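Local coordinates for resiniferatoxin-binding, phosphotriesterase-related protein (PDB 3K2G) that binds two zinc ions in a phosphotriesterase-type TIM barrel and is probably a metal-dependent hydrolase acting on phosphoric esters, at residues M33-W45 against K77-I89. Numbering follows the deposited sequence.
With ZN (zinc ion), chain I; DTV ((2S,3S)-1,4-dimercaptobutane-2,3-diol), chain K.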
loop_
_atom_site.group_PDB
_atom_site.type_symbol
_atom_site.label_atom_id
_atom_site.label_comp_id
_atom_site.label_asym_id
_atom_site.label_seq_id
_atom_site.Cartn_x
_atom_site.Cartn_y
_atom_site.Cartn_z
HETATM N N MSE B 33 -24.382 13.064 -16.021
HETATM C CA MSE B 33 -24.266 12.100 -17.107
HETATM C C MSE B 33 -25.032 10.791 -16.972
HETATM O O MSE B 33 -25.208 10.073 -17.959
HETATM C CB MSE B 33 -22.792 11.753 -17.330
HETATM C CG MSE B 33 -21.988 12.824 -18.063
HETATM SE SE MSE B 33 -22.600 13.198 -19.818
HETATM C CE MSE B 33 -22.612 11.390 -20.482
ATOM N N HIS B 34 -25.497 10.470 -15.774
ATOM C CA HIS B 34 -26.174 9.196 -15.616
ATOM C C HIS B 34 -27.209 9.185 -14.500
ATOM O O HIS B 34 -26.881 8.969 -13.332
ATOM C CB HIS B 34 -25.106 8.122 -15.380
ATOM C CG HIS B 34 -25.621 6.722 -15.426
ATOM N ND1 HIS B 34 -25.052 5.753 -16.222
ATOM C CD2 HIS B 34 -26.619 6.112 -14.743
ATOM C CE1 HIS B 34 -25.675 4.604 -16.027
ATOM N NE2 HIS B 34 -26.629 4.795 -15.134
ATOM N N GLU B 35 -28.463 9.403 -14.876
ATOM C CA GLU B 35 -29.563 9.417 -13.913
ATOM C C GLU B 35 -30.810 8.805 -14.534
ATOM O O GLU B 35 -31.022 8.901 -15.744
ATOM C CB GLU B 35 -29.908 10.851 -13.505
ATOM C CG GLU B 35 -28.754 11.689 -12.994
ATOM C CD GLU B 35 -28.172 11.170 -11.689
ATOM O OE1 GLU B 35 -28.919 10.551 -10.901
ATOM O OE2 GLU B 35 -26.966 11.397 -11.448
ATOM N N HIS B 36 -31.635 8.168 -13.708
ATOM C CA HIS B 36 -32.880 7.603 -14.201
ATOM C C HIS B 36 -33.969 8.476 -13.603
ATOM O O HIS B 36 -34.008 8.675 -12.386
ATOM C CB HIS B 36 -33.032 6.157 -13.742
ATOM C CG HIS B 36 -31.974 5.251 -14.280
ATOM N ND1 HIS B 36 -32.017 4.734 -15.555
ATOM C CD2 HIS B 36 -30.810 4.824 -13.737
ATOM C CE1 HIS B 36 -30.924 4.028 -15.777
ATOM N NE2 HIS B 36 -30.175 4.069 -14.690
ATOM N N LEU B 37 -34.835 9.013 -14.460
ATOM C CA LEU B 37 -35.910 9.883 -14.003
ATOM C C LEU B 37 -37.187 9.097 -13.747
ATOM O O LEU B 37 -38.010 9.482 -12.920
ATOM C CB LEU B 37 -36.144 10.987 -15.031
ATOM C CG LEU B 37 -34.851 11.768 -15.288
ATOM C CD1 LEU B 37 -35.111 12.919 -16.241
ATOM C CD2 LEU B 37 -34.301 12.282 -13.966
ATOM N N GLN B 38 -37.319 7.992 -14.470
ATOM C CA GLN B 38 -38.449 7.073 -14.370
ATOM C C GLN B 38 -37.893 5.728 -14.830
ATOM O O GLN B 38 -37.109 5.682 -15.771
ATOM C CB GLN B 38 -39.576 7.487 -15.324
ATOM C CG GLN B 38 -40.323 8.765 -14.971
ATOM C CD GLN B 38 -41.182 8.613 -13.732
ATOM O OE1 GLN B 38 -40.712 8.799 -12.608
ATOM N NE2 GLN B 38 -42.443 8.253 -13.930
ATOM N N ASN B 39 -38.278 4.636 -14.182
ATOM C CA ASN B 39 -37.791 3.329 -14.608
ATOM C C ASN B 39 -38.561 2.201 -13.942
ATOM O O ASN B 39 -39.456 2.438 -13.134
ATOM C CB ASN B 39 -36.294 3.176 -14.301
ATOM C CG ASN B 39 -36.012 3.014 -12.817
ATOM O OD1 ASN B 39 -36.918 3.101 -11.986
ATOM N ND2 ASN B 39 -34.747 2.786 -12.477
ATOM N N ASP B 40 -38.195 0.972 -14.286
ATOM C CA ASP B 40 -38.838 -0.211 -13.729
ATOM C C ASP B 40 -37.796 -1.303 -13.477
ATOM O O ASP B 40 -37.246 -1.877 -14.416
ATOM C CB ASP B 40 -39.922 -0.704 -14.694
ATOM C CG ASP B 40 -40.577 -1.988 -14.229
ATOM O OD1 ASP B 40 -40.957 -2.067 -13.041
ATOM O OD2 ASP B 40 -40.718 -2.915 -15.057
ATOM N N CYS B 41 -37.534 -1.584 -12.201
ATOM C CA CYS B 41 -36.545 -2.588 -11.811
ATOM C C CYS B 41 -37.167 -3.765 -11.060
ATOM O O CYS B 41 -36.480 -4.464 -10.316
ATOM C CB CYS B 41 -35.479 -1.944 -10.923
ATOM S SG CYS B 41 -34.491 -0.678 -11.745
ATOM N N ARG B 42 -38.461 -3.986 -11.258
ATOM C CA ARG B 42 -39.164 -5.076 -10.585
ATOM C C ARG B 42 -38.575 -6.463 -10.857
ATOM O O ARG B 42 -38.711 -7.369 -10.037
ATOM C CB ARG B 42 -40.645 -5.061 -10.977
ATOM C CG ARG B 42 -41.376 -3.790 -10.570
ATOM C CD ARG B 42 -42.868 -3.890 -10.857
ATOM N NE ARG B 42 -43.490 -5.019 -10.161
ATOM C CZ ARG B 42 -43.523 -5.165 -8.837
ATOM N NH1 ARG B 42 -42.970 -4.251 -8.046
ATOM N NH2 ARG B 42 -44.113 -6.227 -8.300
ATOM N N CYS B 43 -37.922 -6.630 -12.002
ATOM C CA CYS B 43 -37.330 -7.918 -12.348
ATOM C C CYS B 43 -36.045 -8.190 -11.567
ATOM O O CYS B 43 -35.350 -9.172 -11.821
ATOM C CB CYS B 43 -37.060 -7.982 -13.853
ATOM S SG CYS B 43 -36.332 -6.476 -14.530
ATOM N N TRP B 44 -35.737 -7.314 -10.615
ATOM C CA TRP B 44 -34.540 -7.463 -9.791
ATOM C C TRP B 44 -34.878 -7.588 -8.308
ATOM O O TRP B 44 -34.005 -7.477 -7.443
ATOM C CB TRP B 44 -33.587 -6.285 -10.023
ATOM C CG TRP B 44 -32.555 -6.578 -11.073
ATOM C CD1 TRP B 44 -31.442 -7.358 -10.930
ATOM C CD2 TRP B 44 -32.578 -6.160 -12.444
ATOM N NE1 TRP B 44 -30.774 -7.456 -12.126
ATOM C CE2 TRP B 44 -31.450 -6.733 -13.074
ATOM C CE3 TRP B 44 -33.446 -5.364 -13.203
ATOM C CZ2 TRP B 44 -31.163 -6.531 -14.428
ATOM C CZ3 TRP B 44 -33.161 -5.164 -14.556
ATOM C CH2 TRP B 44 -32.028 -5.748 -15.152
ATOM N N TRP B 45 -36.155 -7.822 -8.024
ATOM C CA TRP B 45 -36.611 -7.988 -6.653
ATOM C C TRP B 45 -35.850 -9.149 -6.019
ATOM O O TRP B 45 -35.662 -10.194 -6.642
ATOM C CB TRP B 45 -38.120 -8.261 -6.633
ATOM C CG TRP B 45 -38.672 -8.522 -5.267
ATOM C CD1 TRP B 45 -38.488 -7.762 -4.148
ATOM C CD2 TRP B 45 -39.505 -9.620 -4.876
ATOM N NE1 TRP B 45 -39.154 -8.320 -3.082
ATOM C CE2 TRP B 45 -39.785 -9.460 -3.499
ATOM C CE3 TRP B 45 -40.041 -10.723 -5.554
ATOM C CZ2 TRP B 45 -40.581 -10.365 -2.788
ATOM C CZ3 TRP B 45 -40.833 -11.623 -4.846
ATOM C CH2 TRP B 45 -41.093 -11.438 -3.474
ATOM N N LYS B 77 -40.420 -4.198 -2.749
ATOM C CA LYS B 77 -41.095 -4.056 -4.037
ATOM C C LYS B 77 -41.435 -2.605 -4.375
ATOM O O LYS B 77 -41.343 -2.191 -5.529
ATOM C CB LYS B 77 -42.384 -4.890 -4.061
ATOM C CG LYS B 77 -42.163 -6.391 -4.066
ATOM C CD LYS B 77 -43.490 -7.140 -4.094
ATOM C CE LYS B 77 -43.277 -8.645 -4.111
ATOM N NZ LYS B 77 -44.570 -9.385 -4.146
ATOM N N HIS B 78 -41.828 -1.838 -3.366
ATOM C CA HIS B 78 -42.200 -0.437 -3.553
ATOM C C HIS B 78 -41.012 0.432 -3.965
ATOM O O HIS B 78 -41.174 1.459 -4.625
ATOM C CB HIS B 78 -42.802 0.105 -2.252
ATOM C CG HIS B 78 -43.142 1.563 -2.295
ATOM N ND1 HIS B 78 -44.004 2.102 -3.228
ATOM C CD2 HIS B 78 -42.761 2.591 -1.500
ATOM C CE1 HIS B 78 -44.140 3.396 -3.003
ATOM N NE2 HIS B 78 -43.396 3.719 -1.960
ATOM N N ASN B 79 -39.819 -0.003 -3.579
ATOM C CA ASN B 79 -38.579 0.721 -3.847
ATOM C C ASN B 79 -38.047 0.605 -5.275
ATOM O O ASN B 79 -37.546 1.576 -5.839
ATOM C CB ASN B 79 -37.511 0.226 -2.864
ATOM C CG ASN B 79 -36.193 0.968 -2.988
ATOM O OD1 ASN B 79 -36.148 2.195 -2.954
ATOM N ND2 ASN B 79 -35.106 0.218 -3.113
ATOM N N ILE B 80 -38.173 -0.582 -5.856
ATOM C CA ILE B 80 -37.641 -0.851 -7.183
ATOM C C ILE B 80 -38.435 -0.394 -8.406
ATOM O O ILE B 80 -38.670 -1.166 -9.335
ATOM C CB ILE B 80 -37.309 -2.356 -7.320
ATOM C CG1 ILE B 80 -38.565 -3.197 -7.101
ATOM C CG2 ILE B 80 -36.245 -2.740 -6.294
ATOM C CD1 ILE B 80 -38.309 -4.694 -7.140
ATOM N N ALA B 81 -38.831 0.870 -8.404
ATOM C CA ALA B 81 -39.547 1.453 -9.527
ATOM C C ALA B 81 -39.783 2.936 -9.299
ATOM O O ALA B 81 -40.412 3.338 -8.321
ATOM C CB ALA B 81 -40.880 0.733 -9.757
ATOM N N LEU B 82 -39.241 3.748 -10.199
ATOM C CA LEU B 82 -39.413 5.188 -10.139
ATOM C C LEU B 82 -40.596 5.429 -11.074
ATOM O O LEU B 82 -40.444 5.459 -12.299
ATOM C CB LEU B 82 -38.148 5.897 -10.645
ATOM C CG LEU B 82 -36.890 5.730 -9.777
ATOM C CD1 LEU B 82 -35.681 6.342 -10.472
ATOM C CD2 LEU B 82 -37.113 6.409 -8.433
ATOM N N ASP B 83 -41.775 5.582 -10.476
ATOM C CA ASP B 83 -43.011 5.760 -11.224
ATOM C C ASP B 83 -43.848 6.991 -10.901
ATOM O O ASP B 83 -44.953 7.131 -11.421
ATOM C CB ASP B 83 -43.887 4.521 -11.047
ATOM C CG ASP B 83 -44.053 4.131 -9.589
ATOM O OD1 ASP B 83 -43.857 4.996 -8.712
ATOM O OD2 ASP B 83 -44.387 2.960 -9.321
ATOM N N ASP B 84 -43.353 7.874 -10.042
ATOM C CA ASP B 84 -44.114 9.078 -9.729
ATOM C C ASP B 84 -43.501 10.252 -10.472
ATOM O O ASP B 84 -42.483 10.805 -10.058
ATOM C CB ASP B 84 -44.120 9.369 -8.229
ATOM C CG ASP B 84 -45.111 10.461 -7.863
ATOM O OD1 ASP B 84 -44.995 11.581 -8.408
ATOM O OD2 ASP B 84 -46.011 10.199 -7.037
ATOM N N LEU B 85 -44.145 10.640 -11.568
ATOM C CA LEU B 85 -43.657 11.726 -12.402
ATOM C C LEU B 85 -43.598 13.071 -11.691
ATOM O O LEU B 85 -42.662 13.849 -11.896
ATOM C CB LEU B 85 -44.523 11.834 -13.657
ATOM C CG LEU B 85 -43.890 12.499 -14.880
ATOM C CD1 LEU B 85 -42.539 11.868 -15.184
ATOM C CD2 LEU B 85 -44.828 12.340 -16.065
ATOM N N ASP B 86 -44.593 13.355 -10.858
ATOM C CA ASP B 86 -44.604 14.626 -10.146
ATOM C C ASP B 86 -43.444 14.737 -9.160
ATOM O O ASP B 86 -42.879 15.813 -8.981
ATOM C CB ASP B 86 -45.940 14.814 -9.425
ATOM C CG ASP B 86 -47.073 15.111 -10.383
ATOM O OD1 ASP B 86 -47.061 16.202 -10.990
ATOM O OD2 ASP B 86 -47.965 14.253 -10.540
ATOM N N LEU B 87 -43.093 13.624 -8.529
ATOM C CA LEU B 87 -41.983 13.606 -7.577
ATOM C C LEU B 87 -40.667 13.778 -8.337
ATOM O O LEU B 87 -39.763 14.495 -7.892
ATOM C CB LEU B 87 -41.965 12.283 -6.799
ATOM C CG LEU B 87 -40.823 12.098 -5.789
ATOM C CD1 LEU B 87 -40.833 13.234 -4.782
ATOM C CD2 LEU B 87 -40.965 10.762 -5.084
ATOM N N ALA B 88 -40.570 13.114 -9.484
ATOM C CA ALA B 88 -39.380 13.209 -10.322
ATOM C C ALA B 88 -39.154 14.679 -10.655
ATOM O O ALA B 88 -38.043 15.193 -10.533
ATOM C CB ALA B 88 -39.572 12.402 -11.602
ATOM N N ILE B 89 -40.223 15.357 -11.060
ATOM C CA ILE B 89 -40.139 16.768 -11.406
ATOM C C ILE B 89 -39.667 17.613 -10.227
ATOM O O ILE B 89 -38.836 18.502 -10.395
ATOM C CB ILE B 89 -41.506 17.300 -11.907
ATOM C CG1 ILE B 89 -41.796 16.726 -13.295
ATOM C CG2 ILE B 89 -41.503 18.827 -11.936
ATOM C CD1 ILE B 89 -43.212 16.954 -13.776
HETATM ZN ZN ZN I . -28.156 3.327 -14.410
HETATM S S1 DTV K . -27.586 -4.662 -11.694
HETATM C C1 DTV K . -28.683 -3.512 -12.659
HETATM C C2 DTV K . -29.956 -3.112 -11.912
HETATM O O2 DTV K . -29.574 -2.441 -10.721
HETATM C C3 DTV K . -30.819 -2.174 -12.774
HETATM O O3 DTV K . -30.101 -0.995 -13.047
HETATM C C4 DTV K . -32.124 -1.780 -12.082
HETATM S S4 DTV K . -33.502 -1.623 -13.249
HETATM O O HOH W 1 -27.512 1.603 -13.728
#
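Asn39 and Leu82 meet where the HxH segment of this phosphotriesterase-type TIM barrel, having given His34 and His36 to a zinc ion, runs antiparallel to residues 81-82. The pairing illustrates how a side chain can make good an irregular backbone match. Asn39 N bonds to Leu82 O at 3.0 Å, in the carbonyl plane and on a lone pair, whereas the return bond from Leu82 N to Asn39 O is weak. The amide compensates: with CG held between the backbone N and the carbonyl carbon (chi1 72°), OD1 turns back to accept a hydrogen bond, so that Leu82 N, 3.0 Å from OD1, lies nearly in line with the CG-OD1 bond of Asn39. The same oxygen lies against Leu82 CB and CG, while Leu82 CD1 reaches the carbonyl of His36.

Two residues on, past Asp40 and Ala81, Cys41 N bonds to Ile80 O from above the carbonyl plane. Ile80 sits at the centre of an inverse gamma turn, and its CD1 touches Trp45 CB at 3.6 Å. Lys77 lies extended across one face of the Trp45 indole, CE 3.5 Å from the centroid of the six-membered ring and NZ 4.4 Å from it, adding a cation-pi contact to the CH-pi one.

Glu177 and Asp304 complete the protein ligands of the zinc ion, whereas Cys41 faces the pocket: its SG is joined to S4 of the bound dimercaptobutanediol by a 2.0 Å disulfide.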